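Local structure of tryptophane-5-halogenase (Microbispora sp. ATCC PTA-5024, 5UAO) at residues A[29-34]-A[224-229]; A[58-63]-A[197-202]; A[352-357]-A[399-404]; A[404-409]-A[423-428]. The protein catalyses the FAD-dependent chlorination of a tryptophan side chain at its 5-position in a lanthipeptide, a step in the biosynthesis of NAI-107. One frame throughout, in Å; residues are numbered along the deposited sequence.

Overall arrangement
From the N terminus, strand 31-35 enters the sheet of the FAD-binding region, and contact 1 closes a long loop when strand 227-230 returns beside it. Contact 2, between 58-63 and 197-202, closes a shorter loop within that one and extends the same sheet on the other flank of strand 31-35, whose neighbour is strand 56-61; the two centres are about 14 Å apart. Contacts 3 and 4 follow in series. Contact 3 closes a loop of some 40 mostly helical residues, setting 352-357, beside the flavin ring, on helix 383-406; contact 4 closes the short one through helix 414-422 at the end of that helix. They share H404, whereas FAD spans contacts 2 and 3.

Contact 1 (A[29-34]-A[224-229]); sequences IRTVGV and HYDFYV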
# COMPACT_ATOMS: atom_id res chain seq x y z
N ILE A 29 5.00 8.14 31.01
CA ILE A 29 5.86 6.97 30.80
C ILE A 29 7.29 7.45 30.80
O ILE A 29 7.76 8.03 29.81
CB ILE A 29 5.49 6.23 29.50
CG1 ILE A 29 4.18 5.44 29.77
CG2 ILE A 29 6.59 5.28 29.06
CD1 ILE A 29 3.42 5.00 28.56
N ARG A 30 7.99 7.12 31.88
CA ARG A 30 9.33 7.62 32.12
C ARG A 30 10.42 6.55 32.05
O ARG A 30 11.58 6.87 31.82
CB ARG A 30 9.38 8.27 33.53
CG ARG A 30 8.50 9.54 33.68
CD ARG A 30 8.72 10.22 35.03
NE ARG A 30 7.70 11.26 35.29
CZ ARG A 30 7.61 12.44 34.66
NH1 ARG A 30 8.49 12.77 33.69
NH2 ARG A 30 6.64 13.31 35.00
N THR A 31 10.08 5.31 32.38
CA THR A 31 11.06 4.22 32.43
C THR A 31 10.61 3.14 31.45
O THR A 31 9.45 2.84 31.42
CB THR A 31 11.12 3.59 33.85
OG1 THR A 31 9.90 2.90 34.18
CG2 THR A 31 11.32 4.73 34.90
N VAL A 32 11.55 2.52 30.73
CA VAL A 32 11.26 1.38 29.86
C VAL A 32 12.24 0.28 30.21
O VAL A 32 13.45 0.53 30.37
CB VAL A 32 11.39 1.74 28.37
CG1 VAL A 32 11.20 0.51 27.52
CG2 VAL A 32 10.42 2.84 27.96
N GLY A 33 11.70 -0.89 30.41
CA GLY A 33 12.45 -2.15 30.63
C GLY A 33 12.44 -3.01 29.35
O GLY A 33 11.41 -3.50 28.93
N VAL A 34 13.59 -3.12 28.73
CA VAL A 34 13.80 -4.01 27.60
C VAL A 34 14.29 -5.39 28.11
O VAL A 34 15.39 -5.54 28.71
CB VAL A 34 14.81 -3.39 26.64
CG1 VAL A 34 15.17 -4.41 25.53
CG2 VAL A 34 14.26 -2.06 26.15
N HIS A 224 10.23 -3.16 38.12
CA HIS A 224 9.04 -2.46 37.68
C HIS A 224 9.44 -1.42 36.70
O HIS A 224 10.34 -0.62 37.00
CB HIS A 224 8.32 -1.72 38.83
CG HIS A 224 7.17 -0.86 38.35
ND1 HIS A 224 5.88 -1.35 38.22
CD2 HIS A 224 7.13 0.42 37.91
CE1 HIS A 224 5.09 -0.39 37.77
NE2 HIS A 224 5.83 0.69 37.56
N TYR A 225 8.69 -1.31 35.60
CA TYR A 225 8.92 -0.26 34.57
C TYR A 225 7.57 0.24 34.09
O TYR A 225 6.53 -0.46 34.20
CB TYR A 225 9.77 -0.76 33.35
CG TYR A 225 11.10 -1.37 33.77
CD1 TYR A 225 12.16 -0.58 34.20
CD2 TYR A 225 11.24 -2.74 33.87
CE1 TYR A 225 13.32 -1.14 34.69
CE2 TYR A 225 12.40 -3.31 34.34
CZ TYR A 225 13.44 -2.48 34.72
OH TYR A 225 14.54 -3.10 35.17
N ASP A 226 7.55 1.41 33.51
CA ASP A 226 6.29 1.94 32.98
C ASP A 226 5.86 1.21 31.70
O ASP A 226 4.69 1.04 31.45
CB ASP A 226 6.37 3.45 32.74
CG ASP A 226 6.60 4.26 34.05
OD1 ASP A 226 6.00 3.93 35.11
OD2 ASP A 226 7.36 5.25 33.97
N PHE A 227 6.83 0.75 30.92
CA PHE A 227 6.56 0.01 29.70
C PHE A 227 7.60 -1.10 29.58
O PHE A 227 8.75 -0.90 29.91
CB PHE A 227 6.64 0.92 28.46
CG PHE A 227 6.01 0.33 27.22
CD1 PHE A 227 4.63 0.49 26.97
CD2 PHE A 227 6.76 -0.41 26.34
CE1 PHE A 227 4.03 -0.05 25.84
CE2 PHE A 227 6.19 -0.94 25.18
CZ PHE A 227 4.81 -0.79 24.95
N TYR A 228 7.19 -2.24 29.03
CA TYR A 228 8.10 -3.37 28.83
C TYR A 228 8.23 -3.73 27.33
O TYR A 228 7.21 -3.88 26.64
CB TYR A 228 7.55 -4.61 29.56
CG TYR A 228 7.31 -4.37 31.04
CD1 TYR A 228 6.16 -3.72 31.47
CD2 TYR A 228 8.25 -4.74 31.97
CE1 TYR A 228 5.99 -3.44 32.79
CE2 TYR A 228 8.08 -4.45 33.32
CZ TYR A 228 6.97 -3.83 33.73
OH TYR A 228 6.80 -3.56 35.12
N VAL A 229 9.44 -4.01 26.90
CA VAL A 229 9.64 -4.57 25.55
C VAL A 229 10.02 -6.07 25.73
O VAL A 229 10.95 -6.40 26.49
CB VAL A 229 10.70 -3.80 24.73
CG1 VAL A 229 10.68 -4.23 23.28
CG2 VAL A 229 10.50 -2.29 24.75
O HOH W 1 9.72 2.82 36.82
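D226 OD2 is gripped by two consecutive backbone amides, R30 N at 2.9 Å and T31 N at 3.2 Å, which approach from opposite faces of the carboxylate plane and on the anti side of the oxygen. The other oxygen, OD1, forms a salt bridge with R377, so both ends of the carboxylate are engaged. T31 answers from its own side: its OG1, placed between the backbone N and the carbonyl carbon (chi1 67°), accepts from D226 N at 2.9 Å and also meets a water. Were D226 replaced by an alanine, the amides of R30 and T31 would probably lose their shared acceptor and R377 its charge partner. Beyond this junction the backbones pair directly. G33 N donates to F227 O (3.0 Å), and V229 N returns a bond to G33 O (2.9 Å). G33 also slips under Y225, its CA 3.6 Å from the ring centroid and over the face; a CB at this position would run into Y225 CD2. V32 CG1 and V34 CG2 each meet V229 CG2 at 4.0 Å, on the sheet face covered by L48 and T44 of helix 39-51. Parallel pairing of the first strand, which leads into the glycine-rich turn, with a strand some 190 residues later is consistent with the Rossmann-like FAD-binding fold of flavin-dependent halogenases.

Contact 2 (A[58-63]-A[197-202]); sequences ALVESA and VDATVA. With FAD (flavin-adenine dinucleotide), chain E.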
# COMPACT_ATOMS: atom_id res chain seq x y z
N ALA A 58 16.34 0.59 30.65
CA ALA A 58 17.08 -0.47 31.32
C ALA A 58 17.00 -1.70 30.44
O ALA A 58 15.92 -1.98 29.90
CB ALA A 58 16.44 -0.76 32.66
N LEU A 59 18.11 -2.40 30.24
CA LEU A 59 18.12 -3.66 29.59
C LEU A 59 18.37 -4.77 30.63
O LEU A 59 19.41 -4.75 31.28
CB LEU A 59 19.18 -3.69 28.45
CG LEU A 59 19.06 -4.92 27.53
CD1 LEU A 59 19.39 -4.64 26.06
CD2 LEU A 59 19.92 -6.08 28.02
N VAL A 60 17.45 -5.76 30.69
CA VAL A 60 17.48 -6.91 31.60
C VAL A 60 17.80 -8.20 30.83
O VAL A 60 17.16 -8.53 29.85
CB VAL A 60 16.12 -7.10 32.30
CG1 VAL A 60 16.11 -8.31 33.27
CG2 VAL A 60 15.63 -5.82 33.00
N GLU A 61 18.83 -8.91 31.24
CA GLU A 61 19.16 -10.17 30.59
C GLU A 61 19.83 -11.17 31.53
O GLU A 61 20.50 -10.82 32.53
CB GLU A 61 20.07 -9.96 29.38
CG GLU A 61 21.40 -9.35 29.69
CD GLU A 61 22.36 -9.27 28.53
OE1 GLU A 61 22.42 -10.18 27.68
OE2 GLU A 61 23.09 -8.28 28.46
N SER A 62 19.60 -12.43 31.19
CA SER A 62 20.02 -13.54 31.99
C SER A 62 21.33 -14.03 31.45
O SER A 62 21.41 -14.46 30.30
CB SER A 62 18.96 -14.68 31.88
OG SER A 62 19.32 -15.82 32.64
N ALA A 63 22.35 -14.04 32.28
CA ALA A 63 23.60 -14.64 31.88
C ALA A 63 23.43 -16.14 31.65
O ALA A 63 24.29 -16.78 31.05
CB ALA A 63 24.63 -14.39 32.95
N VAL A 197 20.71 -4.60 33.75
CA VAL A 197 20.29 -5.41 34.88
C VAL A 197 20.56 -6.91 34.59
O VAL A 197 20.10 -7.44 33.56
CB VAL A 197 18.82 -5.14 35.19
CG1 VAL A 197 18.36 -5.98 36.35
CG2 VAL A 197 18.61 -3.65 35.52
N ASP A 198 21.36 -7.58 35.41
CA ASP A 198 21.60 -8.99 35.23
C ASP A 198 20.58 -9.75 36.06
O ASP A 198 20.65 -9.76 37.29
CB ASP A 198 23.03 -9.36 35.59
CG ASP A 198 23.31 -10.88 35.58
OD1 ASP A 198 22.56 -11.69 34.97
OD2 ASP A 198 24.31 -11.28 36.22
N ALA A 199 19.64 -10.41 35.39
CA ALA A 199 18.57 -11.11 36.13
C ALA A 199 17.92 -12.16 35.26
O ALA A 199 17.91 -12.04 34.03
CB ALA A 199 17.54 -10.10 36.59
N THR A 200 17.41 -13.20 35.89
CA THR A 200 16.62 -14.18 35.21
C THR A 200 15.21 -14.00 35.66
O THR A 200 14.90 -14.13 36.88
CB THR A 200 17.13 -15.61 35.48
OG1 THR A 200 18.45 -15.65 34.95
CG2 THR A 200 16.28 -16.64 34.71
N VAL A 201 14.33 -13.62 34.73
CA VAL A 201 12.91 -13.37 35.11
C VAL A 201 12.24 -14.70 35.36
O VAL A 201 12.37 -15.58 34.53
CB VAL A 201 12.17 -12.53 34.02
CG1 VAL A 201 10.65 -12.54 34.22
CG2 VAL A 201 12.73 -11.11 33.99
N ALA A 202 11.54 -14.84 36.50
CA ALA A 202 10.81 -16.08 36.90
C ALA A 202 9.33 -15.94 36.65
O ALA A 202 8.65 -16.91 36.31
CB ALA A 202 10.98 -16.39 38.40
PA FAD E . 17.66 -14.11 21.37
O1A FAD E . 18.95 -13.85 20.60
O2A FAD E . 17.07 -15.53 21.56
O5B FAD E . 17.71 -13.35 22.79
C5B FAD E . 16.84 -13.59 23.87
C4B FAD E . 17.39 -12.82 25.06
O4B FAD E . 16.31 -12.94 26.00
C3B FAD E . 18.66 -13.36 25.75
O3B FAD E . 19.61 -12.26 26.18
C2B FAD E . 18.11 -14.09 26.99
O2B FAD E . 19.04 -14.18 28.14
C1B FAD E . 16.88 -13.23 27.28
N9A FAD E . 15.91 -13.95 28.15
C8A FAD E . 15.13 -15.01 27.79
N7A FAD E . 14.36 -15.39 28.85
C5A FAD E . 14.69 -14.57 29.88
C6A FAD E . 14.29 -14.48 31.28
N6A FAD E . 13.36 -15.35 31.78
N1A FAD E . 14.83 -13.51 32.01
C2A FAD E . 15.73 -12.64 31.52
N3A FAD E . 16.15 -12.69 30.26
C4A FAD E . 15.67 -13.62 29.42
N1 FAD E . 18.20 -12.70 11.01
C2 FAD E . 18.81 -11.94 10.04
O2 FAD E . 18.56 -10.70 9.95
N3 FAD E . 19.71 -12.48 9.18
C4 FAD E . 20.07 -13.79 9.21
O4 FAD E . 20.90 -14.20 8.34
C4X FAD E . 19.43 -14.66 10.25
N5 FAD E . 19.65 -16.00 10.34
C5X FAD E . 19.07 -16.77 11.28
C6 FAD E . 19.34 -18.13 11.32
C7 FAD E . 18.74 -18.96 12.25
C7M FAD E . 19.03 -20.43 12.33
C8 FAD E . 17.84 -18.39 13.25
C8M FAD E . 17.19 -19.31 14.26
C9 FAD E . 17.55 -17.04 13.21
C9A FAD E . 18.10 -16.18 12.26
N10 FAD E . 17.79 -14.77 12.20
C10 FAD E . 18.45 -14.02 11.18
C1' FAD E . 16.94 -14.01 13.16
C2' FAD E . 18.02 -13.27 14.09
O2' FAD E . 18.84 -14.35 14.50
C3' FAD E . 17.94 -12.68 15.54
O3' FAD E . 19.17 -12.41 16.33
C4' FAD E . 17.56 -13.79 16.47
O4' FAD E . 17.23 -15.00 15.73
C5' FAD E . 16.53 -13.18 17.43
O5' FAD E . 17.15 -12.29 18.31
P FAD E . 16.35 -12.11 19.72
O1P FAD E . 14.91 -11.95 19.46
O2P FAD E . 17.10 -10.94 20.34
O3P FAD E . 16.39 -13.42 20.60
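V201 reads the adenine edge of FAD with its backbone, V201 N donating to FAD N1A at 2.8 Å and FAD N6A donating to V201 O at 2.9 Å, both nearly straight. Its CG2 branch also touches the base, near N1A. On the opposing segment E61 flanks the ribose: its CG sits between the backbone N and the carbonyl carbon (chi1 62°), a placement that brings OE1 to 3.8 Å from FAD O3B, and OE2 is held by H196 and Y42. An acidic residue at the end of the second strand, close to the adenosine ribose, is a familiar feature of Rossmann-type dinucleotide-binding folds. Behind this first shell, the hydroxyls S62 OG and T200 OG1 are modelled 2.5 Å apart, unusually short for a hydrogen bond, so the exact length is doubtful; the pair joins T200, the residue before V201, to S62, just beyond strand 56-61. S62 OG also accepts from D64 N. Farther out, parallel strand bonds fix the two backbones: V197 N to L59 O, E61 N to V197 O at 3.0 Å, and A199 N to E61 O. V60 packs beneath this ladder, its CG2 alongside V197 CB at 3.9 Å and its CG1 against A199 CB at 4.0 Å, while Y225 presses on V60 from the neighbouring contact.

Contact 3 (A[352-357]-A[399-404]); sequences EPLESS and WFLSIH. With FAD (flavin-adenine dinucleotide), chain E.
E352 lies in the loop between strand 349-350 and helix 358-372, a part of the tryptophan halogenase fold that lines the flavin and here rests on helix 383-406. Its carbonyl oxygen lies 3.9 Å from L401 CD1, while its carboxylate turns to Y405 and W283. P353 faces the cofactor instead, with CB 3.1 Å from FAD N5. L354 points back at the helix: its CG is anti to the backbone N, which carries CD2 to 3.7 Å from H404 CB, the two side chains sliding past one another in opposite directions. L401 CD2 reaches from the helix into the loop, touching both L354 CB and E355 CG. E355 carries the polar part of the contact. Its chain bends at chi2 (-78°) and brings OE2 to H404 NE2, which donates to it at 2.7 Å, in the imidazole plane and nearly straight at 170°; the oxygen uses the lone pair that faces away from its partner oxygen, and the carboxylate and imidazole planes stand 76° apart. The other ring nitrogen, H404 ND1, donates to F400 O at 2.8 Å, fixing the imidazole from both ends, and H404 CE1 lies over the centre of one face of the F400 ring. The E355 carboxylate also lies across F400, its CD 3.5 Å from CE2 of that ring. A leucine in place of H404 would probably leave the buried E355 OE2 without this donor and deprive F400 of the imidazole edge on its face. S356 returns to the flavin, its CB 3.6 Å from FAD N3.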
# COMPACT_ATOMS: atom_id res chain seq x y z
N GLU A 352 12.59 -18.62 8.51
CA GLU A 352 13.95 -19.09 8.25
C GLU A 352 14.68 -18.01 7.48
O GLU A 352 14.04 -17.14 6.83
CB GLU A 352 13.94 -20.37 7.47
CG GLU A 352 13.27 -20.33 6.11
CD GLU A 352 12.94 -21.72 5.64
OE1 GLU A 352 13.80 -22.49 5.19
OE2 GLU A 352 11.77 -22.10 5.78
N PRO A 353 15.99 -17.98 7.62
CA PRO A 353 16.72 -16.86 7.09
C PRO A 353 16.99 -16.92 5.62
O PRO A 353 17.96 -16.32 5.14
CB PRO A 353 18.03 -16.92 7.89
CG PRO A 353 18.21 -18.41 8.04
CD PRO A 353 16.86 -18.85 8.44
N LEU A 354 16.10 -17.51 4.83
CA LEU A 354 16.35 -17.56 3.37
C LEU A 354 16.45 -16.17 2.62
O LEU A 354 17.07 -15.98 1.54
CB LEU A 354 15.29 -18.48 2.79
CG LEU A 354 15.43 -19.10 1.42
CD1 LEU A 354 16.75 -19.79 1.18
CD2 LEU A 354 14.29 -20.11 1.31
N GLU A 355 15.81 -15.18 3.16
CA GLU A 355 15.89 -13.79 2.57
C GLU A 355 16.42 -12.72 3.54
O GLU A 355 16.23 -11.51 3.32
CB GLU A 355 14.51 -13.40 2.04
CG GLU A 355 14.15 -14.16 0.77
CD GLU A 355 14.83 -13.62 -0.47
OE1 GLU A 355 15.55 -12.58 -0.36
OE2 GLU A 355 14.74 -14.27 -1.54
N SER A 356 17.04 -13.20 4.63
CA SER A 356 17.41 -12.40 5.83
C SER A 356 16.53 -11.23 6.19
O SER A 356 16.89 -10.07 6.13
CB SER A 356 18.85 -11.91 5.78
OG SER A 356 19.18 -11.58 4.50
N SER A 357 15.31 -11.57 6.51
CA SER A 357 14.36 -10.60 6.95
C SER A 357 14.38 -10.39 8.47
O SER A 357 13.69 -9.52 8.93
CB SER A 357 12.98 -11.13 6.58
OG SER A 357 12.90 -12.48 6.92
N TRP A 399 4.52 -15.70 2.44
CA TRP A 399 4.13 -16.12 1.10
C TRP A 399 5.25 -15.97 0.10
O TRP A 399 5.41 -16.81 -0.74
CB TRP A 399 2.89 -15.38 0.60
CG TRP A 399 1.72 -15.62 1.47
CD1 TRP A 399 1.08 -14.68 2.20
CD2 TRP A 399 1.11 -16.87 1.78
NE1 TRP A 399 0.06 -15.25 2.90
CE2 TRP A 399 0.10 -16.61 2.74
CE3 TRP A 399 1.36 -18.20 1.40
CZ2 TRP A 399 -0.73 -17.60 3.26
CZ3 TRP A 399 0.56 -19.18 1.94
CH2 TRP A 399 -0.50 -18.87 2.86
N PHE A 400 6.10 -14.96 0.23
CA PHE A 400 7.29 -14.90 -0.64
C PHE A 400 8.25 -16.07 -0.40
O PHE A 400 8.76 -16.65 -1.35
CB PHE A 400 8.01 -13.55 -0.36
CG PHE A 400 9.29 -13.34 -1.13
CD1 PHE A 400 9.38 -13.63 -2.48
CD2 PHE A 400 10.39 -12.76 -0.52
CE1 PHE A 400 10.54 -13.37 -3.20
CE2 PHE A 400 11.56 -12.49 -1.22
CZ PHE A 400 11.63 -12.79 -2.56
N LEU A 401 8.53 -16.41 0.85
CA LEU A 401 9.35 -17.56 1.11
C LEU A 401 8.69 -18.84 0.58
O LEU A 401 9.41 -19.76 0.16
CB LEU A 401 9.66 -17.76 2.59
CG LEU A 401 10.53 -16.64 3.20
CD1 LEU A 401 10.78 -16.90 4.68
CD2 LEU A 401 11.86 -16.65 2.50
N SER A 402 7.36 -18.92 0.68
CA SER A 402 6.64 -20.14 0.22
C SER A 402 7.00 -20.50 -1.25
O SER A 402 7.13 -21.67 -1.59
CB SER A 402 5.11 -19.97 0.39
OG SER A 402 4.40 -19.27 -0.66
N ILE A 403 7.17 -19.51 -2.11
CA ILE A 403 7.48 -19.78 -3.51
C ILE A 403 8.93 -20.17 -3.72
O ILE A 403 9.24 -20.63 -4.81
CB ILE A 403 7.03 -18.65 -4.47
CG1 ILE A 403 7.82 -17.37 -4.24
CG2 ILE A 403 5.58 -18.38 -4.27
CD1 ILE A 403 8.30 -16.74 -5.47
N HIS A 404 9.82 -19.96 -2.72
CA HIS A 404 11.20 -20.49 -2.82
C HIS A 404 11.17 -22.03 -2.70
O HIS A 404 12.04 -22.74 -3.22
CB HIS A 404 12.11 -19.99 -1.72
CG HIS A 404 12.35 -18.51 -1.72
ND1 HIS A 404 11.35 -17.57 -1.70
CD2 HIS A 404 13.50 -17.81 -1.69
CE1 HIS A 404 11.87 -16.35 -1.65
NE2 HIS A 404 13.18 -16.47 -1.61
PA FAD E . 17.66 -14.11 21.37
O1A FAD E . 18.95 -13.85 20.60
O2A FAD E . 17.07 -15.53 21.56
O5B FAD E . 17.71 -13.35 22.79
C5B FAD E . 16.84 -13.59 23.87
C4B FAD E . 17.39 -12.82 25.06
O4B FAD E . 16.31 -12.94 26.00
C3B FAD E . 18.66 -13.36 25.75
O3B FAD E . 19.61 -12.26 26.18
C2B FAD E . 18.11 -14.09 26.99
O2B FAD E . 19.04 -14.18 28.14
C1B FAD E . 16.88 -13.23 27.28
N9A FAD E . 15.91 -13.95 28.15
C8A FAD E . 15.13 -15.01 27.79
N7A FAD E . 14.36 -15.39 28.85
C5A FAD E . 14.69 -14.57 29.88
C6A FAD E . 14.29 -14.48 31.28
N6A FAD E . 13.36 -15.35 31.78
N1A FAD E . 14.83 -13.51 32.01
C2A FAD E . 15.73 -12.64 31.52
N3A FAD E . 16.15 -12.69 30.26
C4A FAD E . 15.67 -13.62 29.42
N1 FAD E . 18.20 -12.70 11.01
C2 FAD E . 18.81 -11.94 10.04
O2 FAD E . 18.56 -10.70 9.95
N3 FAD E . 19.71 -12.48 9.18
C4 FAD E . 20.07 -13.79 9.21
O4 FAD E . 20.90 -14.20 8.34
C4X FAD E . 19.43 -14.66 10.25
N5 FAD E . 19.65 -16.00 10.34
C5X FAD E . 19.07 -16.77 11.28
C6 FAD E . 19.34 -18.13 11.32
C7 FAD E . 18.74 -18.96 12.25
C7M FAD E . 19.03 -20.43 12.33
C8 FAD E . 17.84 -18.39 13.25
C8M FAD E . 17.19 -19.31 14.26
C9 FAD E . 17.55 -17.04 13.21
C9A FAD E . 18.10 -16.18 12.26
N10 FAD E . 17.79 -14.77 12.20
C10 FAD E . 18.45 -14.02 11.18
C1' FAD E . 16.94 -14.01 13.16
C2' FAD E . 18.02 -13.27 14.09
O2' FAD E . 18.84 -14.35 14.50
C3' FAD E . 17.94 -12.68 15.54
O3' FAD E . 19.17 -12.41 16.33
C4' FAD E . 17.56 -13.79 16.47
O4' FAD E . 17.23 -15.00 15.73
C5' FAD E . 16.53 -13.18 17.43
O5' FAD E . 17.15 -12.29 18.31
P FAD E . 16.35 -12.11 19.72
O1P FAD E . 14.91 -11.95 19.46
O2P FAD E . 17.10 -10.94 20.34
O3P FAD E . 16.39 -13.42 20.60

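Contact 4 (A[404-409]-A[423-428]); sequences HYRFNG and TDISGI
R406 and T423 form the close part of this contact, where the weakly bonded C-terminal end of helix 383-406 packs against the loop that joins helix 414-422 to helix 429-437, in the tryptophan halogenase fold. The arginine chain has CG anti to the backbone N (chi1 -178°) and bends at chi2, bringing NH1 to T423 O at 2.8 Å; the oxygen lies in the guanidinium plane, at its edge. The aliphatic part of R406 runs past the threonine the opposite way, CD 4.0 Å from T423 CB, and I425 CG2 comes across the same chain, 3.7 Å from R406 CB. T423 itself is the first residue to leave the preceding helix, and its OG1 is bonded to A419 O. Y405 adds its CB, 3.9 Å from T423 OG1. Toward the partly exposed F407 the packing is sparser: I425 CD1 only approaches F407 CZ at 4.3 Å, and L432 of helix 429-437 touches both residues. Next to I425, on the way to the exposed S426, D424 OD1 accepts from S426 N and S426 OG in an Asx turn. The F407 ring is nonetheless covered on one face, where R406 CG lies over its centre, 3.7 Å above the plane.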
# COMPACT_ATOMS: atom_id res chain seq x y z
N HIS A 404 9.82 -19.96 -2.72
CA HIS A 404 11.20 -20.49 -2.82
C HIS A 404 11.17 -22.03 -2.70
O HIS A 404 12.04 -22.74 -3.22
CB HIS A 404 12.11 -19.99 -1.72
CG HIS A 404 12.35 -18.51 -1.72
ND1 HIS A 404 11.35 -17.57 -1.70
CD2 HIS A 404 13.50 -17.81 -1.69
CE1 HIS A 404 11.87 -16.35 -1.65
NE2 HIS A 404 13.18 -16.47 -1.61
N TYR A 405 10.17 -22.55 -1.97
CA TYR A 405 10.04 -23.97 -1.74
C TYR A 405 9.22 -24.72 -2.76
O TYR A 405 9.66 -25.77 -3.25
CB TYR A 405 9.48 -24.27 -0.32
CG TYR A 405 10.57 -24.26 0.74
CD1 TYR A 405 11.38 -25.37 0.94
CD2 TYR A 405 10.82 -23.10 1.50
CE1 TYR A 405 12.37 -25.34 1.87
CE2 TYR A 405 11.79 -23.07 2.44
CZ TYR A 405 12.56 -24.20 2.60
OH TYR A 405 13.52 -24.19 3.49
N ARG A 406 8.06 -24.17 -3.14
CA ARG A 406 7.11 -24.84 -4.02
C ARG A 406 7.73 -25.14 -5.39
O ARG A 406 7.32 -26.11 -6.05
CB ARG A 406 5.92 -23.92 -4.23
CG ARG A 406 4.80 -24.47 -5.10
CD ARG A 406 4.02 -25.47 -4.30
NE ARG A 406 3.18 -26.30 -5.13
CZ ARG A 406 1.98 -26.75 -4.77
NH1 ARG A 406 1.44 -26.44 -3.60
NH2 ARG A 406 1.29 -27.51 -5.59
N PHE A 407 8.66 -24.28 -5.87
CA PHE A 407 9.09 -24.36 -7.27
C PHE A 407 10.58 -24.74 -7.45
O PHE A 407 11.16 -24.50 -8.54
CB PHE A 407 8.79 -23.05 -7.97
CG PHE A 407 7.34 -22.66 -7.95
CD1 PHE A 407 6.41 -23.43 -8.63
CD2 PHE A 407 6.91 -21.55 -7.26
CE1 PHE A 407 5.08 -23.07 -8.66
CE2 PHE A 407 5.58 -21.21 -7.22
CZ PHE A 407 4.65 -21.96 -7.96
N ASN A 408 11.18 -25.32 -6.40
CA ASN A 408 12.58 -25.67 -6.47
C ASN A 408 12.76 -27.07 -7.05
O ASN A 408 12.80 -28.08 -6.33
CB ASN A 408 13.28 -25.52 -5.08
CG ASN A 408 14.80 -25.73 -5.19
OD1 ASN A 408 15.28 -26.03 -6.27
ND2 ASN A 408 15.51 -25.67 -4.07
N GLY A 409 12.91 -27.13 -8.37
CA GLY A 409 13.13 -28.39 -9.07
C GLY A 409 14.51 -28.99 -9.09
O GLY A 409 14.80 -29.82 -9.95
N THR A 423 3.68 -27.54 -0.43
CA THR A 423 3.89 -26.20 0.11
C THR A 423 2.67 -25.33 -0.16
O THR A 423 2.26 -25.11 -1.32
CB THR A 423 5.17 -25.58 -0.52
OG1 THR A 423 6.28 -26.44 -0.21
CG2 THR A 423 5.38 -24.10 0.01
N ASP A 424 2.10 -24.79 0.92
CA ASP A 424 0.95 -23.90 0.83
C ASP A 424 1.44 -22.57 0.27
O ASP A 424 2.28 -21.91 0.89
CB ASP A 424 0.38 -23.71 2.25
CG ASP A 424 -0.83 -22.82 2.33
OD1 ASP A 424 -1.30 -22.25 1.33
OD2 ASP A 424 -1.31 -22.71 3.50
N ILE A 425 0.90 -22.20 -0.90
CA ILE A 425 1.17 -20.94 -1.55
C ILE A 425 -0.13 -20.13 -1.73
O ILE A 425 -0.15 -19.18 -2.46
CB ILE A 425 1.84 -21.17 -2.96
CG1 ILE A 425 0.99 -22.13 -3.83
CG2 ILE A 425 3.22 -21.80 -2.79
CD1 ILE A 425 1.30 -22.02 -5.33
N SER A 426 -1.16 -20.45 -0.95
CA SER A 426 -2.48 -19.88 -1.15
C SER A 426 -2.47 -18.41 -1.17
O SER A 426 -3.14 -17.81 -1.98
CB SER A 426 -3.50 -20.42 -0.11
OG SER A 426 -3.10 -20.34 1.22
N GLY A 427 -1.68 -17.78 -0.32
CA GLY A 427 -1.79 -16.33 -0.17
C GLY A 427 -1.14 -15.54 -1.30
O GLY A 427 -1.32 -14.29 -1.41
N ILE A 428 -0.35 -16.22 -2.14
CA ILE A 428 0.29 -15.54 -3.28
C ILE A 428 -0.14 -16.16 -4.61
O ILE A 428 0.23 -15.73 -5.69
CB ILE A 428 1.81 -15.53 -3.09
CG1 ILE A 428 2.49 -14.62 -4.04
CG2 ILE A 428 2.41 -16.93 -3.18
CD1 ILE A 428 3.97 -14.52 -3.76